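Replicative DNA helicase (Mycobacterium smegmatis, PDB 6OWN) contains the DnaB1 intein, whose splicing domain probably excises itself from the helicase precursor in a reaction that zinc reversibly inhibits. Local coordinates at residues A[34-39]-A[117-122]; A[46-51]-A[111-116]. One frame throughout, in Å; residues are numbered along the deposited sequence.

In the fold
From the N terminus, the chain passes strand 25-27 and enters strand 33-39, the first half of interaction 1. It then turns at 46-51 into strand 48-53, the first half of interaction 2, which closes when the chain returns through strand 103-111 and leaves it at 111-116. The very next residues, 117-122, run back along 34-39 and close interaction 1. Interaction 2 is therefore nested inside the loop closed by interaction 1, and their centres lie about 20 Å apart. Interaction 1 joins the two middle strands of one antiparallel sheet; interaction 2 pins the connection from the second sheet to the first against strand 48-53.

Interaction 1 (A[34-39]-A[117-122]); sequences TRVVAD and RCVEVD. With ZN (zinc ion), chain E.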
ATOM      1  N   THR A  34       1.007   2.522  14.120  1.00 18.17           N
ATOM      2  CA  THR A  34      -0.112   1.593  14.062  1.00 17.16           C
ATOM      3  C   THR A  34       0.454   0.177  13.988  1.00 19.53           C
ATOM      4  O   THR A  34       1.387  -0.075  13.226  1.00 16.53           O
ATOM      5  CB  THR A  34      -1.026   1.930  12.868  1.00 15.12           C
ATOM      6  OG1 THR A  34      -2.227   1.146  12.918  1.00 19.68           O
ATOM      7  CG2 THR A  34      -0.312   1.726  11.528  1.00 17.37           C
ATOM      8  N   ARG A  35      -0.064  -0.728  14.820  1.00 18.60           N
ATOM      9  CA  ARG A  35       0.555  -2.042  14.987  1.00 16.63           C
ATOM     10  C   ARG A  35       0.151  -3.001  13.871  1.00 21.13           C
ATOM     11  O   ARG A  35      -1.000  -3.015  13.430  1.00 16.36           O
ATOM     12  CB  ARG A  35       0.177  -2.642  16.347  1.00 17.91           C
ATOM     13  CG  ARG A  35       0.809  -4.015  16.647  1.00 20.00           C
ATOM     14  CD  ARG A  35       0.356  -4.572  17.998  1.00 20.44           C
ATOM     15  NE  ARG A  35      -1.103  -4.624  18.088  1.00 20.94           N
ATOM     16  CZ  ARG A  35      -1.790  -5.337  18.974  1.00 23.49           C
ATOM     17  NH1 ARG A  35      -1.161  -6.079  19.880  1.00 19.47           N
ATOM     18  NH2 ARG A  35      -3.119  -5.307  18.947  1.00 23.97           N
ATOM     19  N   VAL A  36       1.112  -3.805  13.421  1.00 14.60           N
ATOM     20  CA  VAL A  36       0.847  -4.894  12.490  1.00 13.47           C
ATOM     21  C   VAL A  36       0.417  -6.094  13.322  1.00 18.98           C
ATOM     22  O   VAL A  36       1.172  -6.550  14.186  1.00 19.78           O
ATOM     23  CB  VAL A  36       2.092  -5.225  11.647  1.00 17.71           C
ATOM     24  CG1 VAL A  36       1.840  -6.421  10.745  1.00 14.78           C
ATOM     25  CG2 VAL A  36       2.537  -4.011  10.814  1.00 17.23           C
ATOM     26  N   VAL A  37      -0.794  -6.597  13.071  1.00 13.50           N
ATOM     27  CA  VAL A  37      -1.381  -7.668  13.875  1.00 17.79           C
ATOM     28  C   VAL A  37      -1.550  -8.972  13.105  1.00 21.63           C
ATOM     29  O   VAL A  37      -2.007  -9.962  13.698  1.00 23.37           O
ATOM     30  CB  VAL A  37      -2.740  -7.249  14.468  1.00 16.53           C
ATOM     31  CG1 VAL A  37      -2.568  -6.095  15.478  1.00 18.78           C
ATOM     32  CG2 VAL A  37      -3.702  -6.873  13.351  1.00 18.38           C
ATOM     33  N   ALA A  38      -1.214  -9.005  11.817  1.00 20.93           N
ATOM     34  CA  ALA A  38      -1.394 -10.186  10.979  1.00 21.35           C
ATOM     35  C   ALA A  38      -0.711  -9.934   9.643  1.00 23.91           C
ATOM     36  O   ALA A  38      -0.559  -8.785   9.219  1.00 21.20           O
ATOM     37  CB  ALA A  38      -2.876 -10.514  10.765  1.00 20.94           C
ATOM     38  N   ASP A  39      -0.314 -11.018   8.976  1.00 21.73           N
ATOM     39  CA  ASP A  39       0.331 -10.891   7.677  1.00 22.46           C
ATOM     40  C   ASP A  39      -0.016 -12.089   6.799  1.00 23.63           C
ATOM     41  O   ASP A  39      -0.727 -13.011   7.207  1.00 27.22           O
ATOM     42  CB  ASP A  39       1.850 -10.739   7.828  1.00 20.62           C
ATOM     43  CG  ASP A  39       2.536 -12.026   8.277  1.00 27.88           C
ATOM     44  OD1 ASP A  39       1.856 -13.045   8.547  1.00 29.23           O
ATOM     45  OD2 ASP A  39       3.777 -12.015   8.388  1.00 28.86           O
ATOM     46  N   ARG A 117       3.210  -9.464  -0.651  1.00 18.92           N
ATOM     47  CA  ARG A 117       2.874  -9.792   0.732  1.00 18.68           C
ATOM     48  C   ARG A 117       1.955  -8.696   1.258  1.00 18.46           C
ATOM     49  O   ARG A 117       2.076  -7.542   0.858  1.00 14.40           O
ATOM     50  CB  ARG A 117       4.141  -9.918   1.603  1.00 16.60           C
ATOM     51  CG  ARG A 117       3.881 -10.137   3.109  1.00 24.17           C
ATOM     52  CD  ARG A 117       5.081 -10.800   3.816  1.00 21.75           C
ATOM     53  NE  ARG A 117       4.876 -10.898   5.263  1.00 22.55           N
ATOM     54  CZ  ARG A 117       5.524 -10.159   6.157  1.00 25.92           C
ATOM     55  NH1 ARG A 117       6.424  -9.273   5.752  1.00 23.38           N
ATOM     56  NH2 ARG A 117       5.277 -10.294   7.453  1.00 24.86           N
ATOM     57  N   CYS A 118       1.015  -9.072   2.128  1.00 19.24           N
ATOM     58  CA  CYS A 118       0.099  -8.115   2.732  1.00 22.75           C
ATOM     59  C   CYS A 118       0.285  -8.141   4.244  1.00 26.60           C
ATOM     60  O   CYS A 118       0.821  -9.101   4.804  1.00 24.74           O
ATOM     61  CB  CYS A 118      -1.370  -8.421   2.370  1.00 28.91           C
ATOM     62  SG  CYS A 118      -2.487  -6.952   2.174  1.00 52.24           S
ATOM     63  N   VAL A 119      -0.142  -7.058   4.898  1.00 20.66           N
ATOM     64  CA  VAL A 119      -0.182  -6.969   6.354  1.00 22.74           C
ATOM     65  C   VAL A 119      -1.491  -6.304   6.749  1.00 26.75           C
ATOM     66  O   VAL A 119      -2.110  -5.581   5.965  1.00 27.50           O
ATOM     67  CB  VAL A 119       0.994  -6.169   6.961  1.00 19.34           C
ATOM     68  CG1 VAL A 119       2.330  -6.832   6.658  1.00 20.80           C
ATOM     69  CG2 VAL A 119       0.957  -4.735   6.474  1.00 27.20           C
ATOM     70  N   GLU A 120      -1.905  -6.555   7.986  1.00 19.42           N
ATOM     71  CA  GLU A 120      -3.084  -5.936   8.579  1.00 22.07           C
ATOM     72  C   GLU A 120      -2.660  -5.133   9.801  1.00 20.62           C
ATOM     73  O   GLU A 120      -1.807  -5.579  10.579  1.00 17.68           O
ATOM     74  CB  GLU A 120      -4.131  -6.993   8.970  1.00 29.82           C
ATOM     75  CG  GLU A 120      -5.449  -6.417   9.486  1.00 36.80           C
ATOM     76  CD  GLU A 120      -6.399  -7.478  10.030  1.00 54.30           C
ATOM     77  OE1 GLU A 120      -6.066  -8.684   9.970  1.00 47.01           O
ATOM     78  OE2 GLU A 120      -7.480  -7.098  10.529  1.00 69.59           O
ATOM     79  N   VAL A 121      -3.234  -3.936   9.948  1.00 18.62           N
ATOM     80  CA  VAL A 121      -2.922  -3.039  11.058  1.00 19.15           C
ATOM     81  C   VAL A 121      -4.212  -2.764  11.835  1.00 20.08           C
ATOM     82  O   VAL A 121      -5.314  -3.022  11.355  1.00 21.34           O
ATOM     83  CB  VAL A 121      -2.261  -1.723  10.588  1.00 17.85           C
ATOM     84  CG1 VAL A 121      -0.913  -2.001   9.916  1.00 18.45           C
ATOM     85  CG2 VAL A 121      -3.177  -0.969   9.654  1.00 17.55           C
ATOM     86  N   ASP A 122      -4.068  -2.230  13.057  1.00 21.47           N
ATOM     87  CA  ASP A 122      -5.213  -2.156  13.960  1.00 20.36           C
ATOM     88  C   ASP A 122      -5.758  -0.739  14.204  1.00 21.35           C
ATOM     89  O   ASP A 122      -6.449  -0.523  15.204  1.00 23.76           O
ATOM     90  CB  ASP A 122      -4.885  -2.842  15.291  1.00 18.25           C
ATOM     91  CG  ASP A 122      -3.674  -2.247  16.004  1.00 20.63           C
ATOM     92  OD1 ASP A 122      -3.130  -1.217  15.551  1.00 21.14           O
ATOM     93  OD2 ASP A 122      -3.262  -2.834  17.034  1.00 23.41           O
TER
HETATM   94 ZN    ZN E 202      -1.459  -5.118   3.137  1.00 69.56          ZN
HETATM   95  O   HOH W   1      -3.061   1.616  15.746  1.00 31.46           O
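R35 presents the NE and NH2 edge of its guanidinium to D122, and both nitrogens converge on OD2, NE at 3.0 Å and NH2 at 3.1 Å. The guanidinium and carboxylate planes are 38° apart; NE meets OD2 from above the carboxylate, NH2 nearly in line with its C-O bond. A bend at chi3 (55°) swings NE toward the D122 carboxylate. The other oxygen, OD1 of D122, accepts the R35 backbone N and a water it shares with T34 OG1; that hydroxyl is also hydrogen-bonded to the N123 side chain. At the far end R117 offers its NH2 edge to D39 OD2, with the planes 78° apart. The 2.5 Å modelled between NH2 and OD2 is doubtful as a length. NH1 and NE of the same arginine are hydrogen-bonded to V20 O and T40 O. Between the two salt bridges, V37 N donates to E120 O and E120 N to A38 O, each at 2.9 Å. V36, V119 and V121 pack together on the face that D39 shares, V36 CG1 meeting V119 CB at 3.9 Å; beta-branched residues suit such extended backbone. C118 SG binds zinc at 2.3 Å, in a site that includes V119 and Y128. C118 also touches A1, and V121 N bonds N139, an arrangement consistent with the Hint fold of inteins, whose central strands gather both chain ends.

Interaction 2 (A[46-51]-A[111-116]); sequences RPCYVV and RPSVPV
S113 hydroxyl OG donates to R46 O at 2.7 Å, the shortest of three direct hydrogen bonds between 46-51 and 111-116. The CB-OG bond lies trans to the backbone N (chi1 -176°), which swings the oxygen out to that carbonyl; a small hydroxyl residue suits this loop position beside the start of strand 48-53. R111 N reaches C48 O at 3.1 Å. The third bond is to sulfur: V114 N points almost straight at C48 SG, 3.5 Å away with 173° at the hydrogen. Two waters extend the polar network, one between R46 N and V114 O, the other between C48 N and R111 O. Some of the apolar contacts centre on the same cysteine. C48 SG touches V116 CG1 at 3.9 Å and V114 CG2 at 4.1 Å, while the side chains of R46 and V116 cross at about a right angle, CG touching CG2. Further along, V50 CG2 rests on the aliphatic stem of R111, 3.7 Å from its CB. Bends at chi2 and chi3 then fold the arginine head back, so that NE bonds P112 O at 2.8 Å in the carbonyl plane, while P112 CD lies above one guanidinium face, offset toward its rim. Sulfur thus plays two parts at C48: large and polarisable enough to pack against valines, it also accepts a loop N-H, fastening an irregular, proline-containing connection without a continuous run of strand bonds.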
ATOM      1  N   ARG A  46       1.028 -14.042  -8.422  1.00 19.89           N
ATOM      2  CA  ARG A  46      -0.145 -13.184  -8.477  1.00 23.66           C
ATOM      3  C   ARG A  46      -0.010 -12.164  -9.613  1.00 23.25           C
ATOM      4  O   ARG A  46       1.101 -11.762  -9.966  1.00 21.76           O
ATOM      5  CB  ARG A  46      -0.340 -12.466  -7.142  1.00 27.69           C
ATOM      6  CG  ARG A  46      -0.316 -13.410  -5.939  1.00 28.59           C
ATOM      7  CD  ARG A  46      -1.707 -13.925  -5.625  1.00 34.09           C
ATOM      8  NE  ARG A  46      -2.390 -13.037  -4.687  1.00 40.54           N
ATOM      9  CZ  ARG A  46      -3.695 -13.072  -4.432  1.00 48.10           C
ATOM     10  NH1 ARG A  46      -4.471 -13.954  -5.051  1.00 41.30           N
ATOM     11  NH2 ARG A  46      -4.223 -12.219  -3.564  1.00 44.41           N
ATOM     12  N   PRO A  47      -1.126 -11.734 -10.208  1.00 20.88           N
ATOM     13  CA  PRO A  47      -1.045 -10.714 -11.264  1.00 21.76           C
ATOM     14  C   PRO A  47      -0.678  -9.365 -10.661  1.00 21.74           C
ATOM     15  O   PRO A  47      -1.338  -8.885  -9.738  1.00 20.11           O
ATOM     16  CB  PRO A  47      -2.460 -10.696 -11.863  1.00 22.83           C
ATOM     17  CG  PRO A  47      -3.290 -11.638 -11.034  1.00 25.55           C
ATOM     18  CD  PRO A  47      -2.516 -12.008  -9.816  1.00 25.29           C
ATOM     19  N   CYS A  48       0.376  -8.750 -11.183  1.00 22.18           N
ATOM     20  CA  CYS A  48       0.910  -7.552 -10.564  1.00 19.71           C
ATOM     21  C   CYS A  48       0.678  -6.332 -11.444  1.00 20.93           C
ATOM     22  O   CYS A  48       0.446  -6.431 -12.653  1.00 17.17           O
ATOM     23  CB  CYS A  48       2.399  -7.714 -10.234  1.00 13.97           C
ATOM     24  SG  CYS A  48       2.662  -8.863  -8.814  1.00 20.36           S
ATOM     25  N   TYR A  49       0.736  -5.176 -10.791  1.00 18.02           N
ATOM     26  CA  TYR A  49       0.489  -3.874 -11.390  1.00 15.84           C
ATOM     27  C   TYR A  49       1.500  -2.879 -10.833  1.00 15.04           C
ATOM     28  O   TYR A  49       1.956  -3.017  -9.698  1.00 15.48           O
ATOM     29  CB  TYR A  49      -0.925  -3.341 -11.076  1.00 18.01           C
ATOM     30  CG  TYR A  49      -2.062  -4.094 -11.718  1.00 20.36           C
ATOM     31  CD1 TYR A  49      -2.455  -5.338 -11.242  1.00 21.09           C
ATOM     32  CD2 TYR A  49      -2.763  -3.546 -12.783  1.00 23.27           C
ATOM     33  CE1 TYR A  49      -3.495  -6.035 -11.843  1.00 18.30           C
ATOM     34  CE2 TYR A  49      -3.811  -4.229 -13.381  1.00 19.65           C
ATOM     35  CZ  TYR A  49      -4.170  -5.465 -12.912  1.00 15.42           C
ATOM     36  OH  TYR A  49      -5.216  -6.140 -13.504  1.00 19.02           O
ATOM     37  N   VAL A  50       1.840  -1.880 -11.645  1.00 16.09           N
ATOM     38  CA  VAL A  50       2.481  -0.659 -11.177  1.00 17.82           C
ATOM     39  C   VAL A  50       1.411   0.420 -11.074  1.00 22.58           C
ATOM     40  O   VAL A  50       0.633   0.635 -12.013  1.00 18.35           O
ATOM     41  CB  VAL A  50       3.619  -0.207 -12.111  1.00 21.47           C
ATOM     42  CG1 VAL A  50       4.455   0.865 -11.408  1.00 20.70           C
ATOM     43  CG2 VAL A  50       4.490  -1.372 -12.510  1.00 29.09           C
ATOM     44  N   VAL A  51       1.354   1.083  -9.929  1.00 16.80           N
ATOM     45  CA  VAL A  51       0.496   2.242  -9.730  1.00 17.53           C
ATOM     46  C   VAL A  51       1.415   3.448  -9.628  1.00 18.45           C
ATOM     47  O   VAL A  51       2.283   3.496  -8.749  1.00 16.73           O
ATOM     48  CB  VAL A  51      -0.381   2.093  -8.476  1.00 19.02           C
ATOM     49  CG1 VAL A  51      -1.355   3.251  -8.347  1.00 22.57           C
ATOM     50  CG2 VAL A  51      -1.139   0.761  -8.504  1.00 22.27           C
ATOM     51  N   ARG A 111       2.283  -5.439 -14.877  1.00 19.90           N
ATOM     52  CA  ARG A 111       3.709  -5.698 -14.961  1.00 17.82           C
ATOM     53  C   ARG A 111       3.936  -7.158 -14.602  1.00 15.72           C
ATOM     54  O   ARG A 111       3.071  -7.784 -13.982  1.00 14.36           O
ATOM     55  CB  ARG A 111       4.502  -4.755 -14.039  1.00 20.50           C
ATOM     56  CG  ARG A 111       4.484  -5.089 -12.536  1.00 20.88           C
ATOM     57  CD  ARG A 111       5.881  -4.838 -11.939  1.00 18.98           C
ATOM     58  NE  ARG A 111       6.721  -6.022 -12.091  1.00 31.03           N
ATOM     59  CZ  ARG A 111       8.025  -6.003 -12.340  1.00 26.74           C
ATOM     60  NH1 ARG A 111       8.673  -4.847 -12.466  1.00 25.40           N
ATOM     61  NH2 ARG A 111       8.683  -7.147 -12.453  1.00 28.43           N
ATOM     62  N   PRO A 112       5.070  -7.739 -15.008  1.00 21.87           N
ATOM     63  CA  PRO A 112       5.313  -9.157 -14.711  1.00 18.23           C
ATOM     64  C   PRO A 112       5.276  -9.438 -13.215  1.00 23.45           C
ATOM     65  O   PRO A 112       5.746  -8.641 -12.397  1.00 22.87           O
ATOM     66  CB  PRO A 112       6.708  -9.405 -15.295  1.00 23.36           C
ATOM     67  CG  PRO A 112       6.830  -8.407 -16.392  1.00 18.36           C
ATOM     68  CD  PRO A 112       6.101  -7.185 -15.907  1.00 22.25           C
ATOM     69  N   SER A 113       4.717 -10.602 -12.873  1.00 23.51           N
ATOM     70  CA  SER A 113       4.513 -10.999 -11.484  1.00 20.55           C
ATOM     71  C   SER A 113       5.813 -10.952 -10.688  1.00 20.38           C
ATOM     72  O   SER A 113       6.865 -11.389 -11.155  1.00 22.77           O
ATOM     73  CB  SER A 113       3.934 -12.414 -11.432  1.00 23.14           C
ATOM     74  OG  SER A 113       3.644 -12.797 -10.100  1.00 25.81           O
ATOM     75  N   VAL A 114       5.732 -10.395  -9.485  1.00 20.86           N
ATOM     76  CA  VAL A 114       6.821 -10.465  -8.511  1.00 20.69           C
ATOM     77  C   VAL A 114       6.246 -10.979  -7.203  1.00 19.66           C
ATOM     78  O   VAL A 114       5.018 -11.008  -7.016  1.00 22.20           O
ATOM     79  CB  VAL A 114       7.506  -9.093  -8.315  1.00 23.04           C
ATOM     80  CG1 VAL A 114       8.146  -8.614  -9.617  1.00 25.33           C
ATOM     81  CG2 VAL A 114       6.513  -8.073  -7.770  1.00 21.59           C
ATOM     82  N   PRO A 115       7.103 -11.405  -6.273  1.00 21.74           N
ATOM     83  CA  PRO A 115       6.611 -11.775  -4.939  1.00 20.82           C
ATOM     84  C   PRO A 115       5.945 -10.589  -4.246  1.00 18.94           C
ATOM     85  O   PRO A 115       6.431  -9.457  -4.298  1.00 18.84           O
ATOM     86  CB  PRO A 115       7.881 -12.218  -4.205  1.00 21.11           C
ATOM     87  CG  PRO A 115       8.831 -12.636  -5.287  1.00 21.14           C
ATOM     88  CD  PRO A 115       8.539 -11.712  -6.438  1.00 21.93           C
ATOM     89  N   VAL A 116       4.812 -10.856  -3.601  1.00 17.47           N
ATOM     90  CA  VAL A 116       4.060  -9.838  -2.881  1.00 15.86           C
ATOM     91  C   VAL A 116       3.705 -10.368  -1.495  1.00 20.81           C
ATOM     92  O   VAL A 116       3.861 -11.555  -1.194  1.00 18.81           O
ATOM     93  CB  VAL A 116       2.786  -9.410  -3.636  1.00 13.57           C
ATOM     94  CG1 VAL A 116       3.137  -8.732  -4.970  1.00 16.00           C
ATOM     95  CG2 VAL A 116       1.877 -10.597  -3.862  1.00 17.56           C
TER
HETATM   96  O   HOH W   2       2.897 -12.805  -6.648  1.00 19.10           O
HETATM   97  O   HOH W   3       1.447  -9.905 -13.659  1.00 20.29           O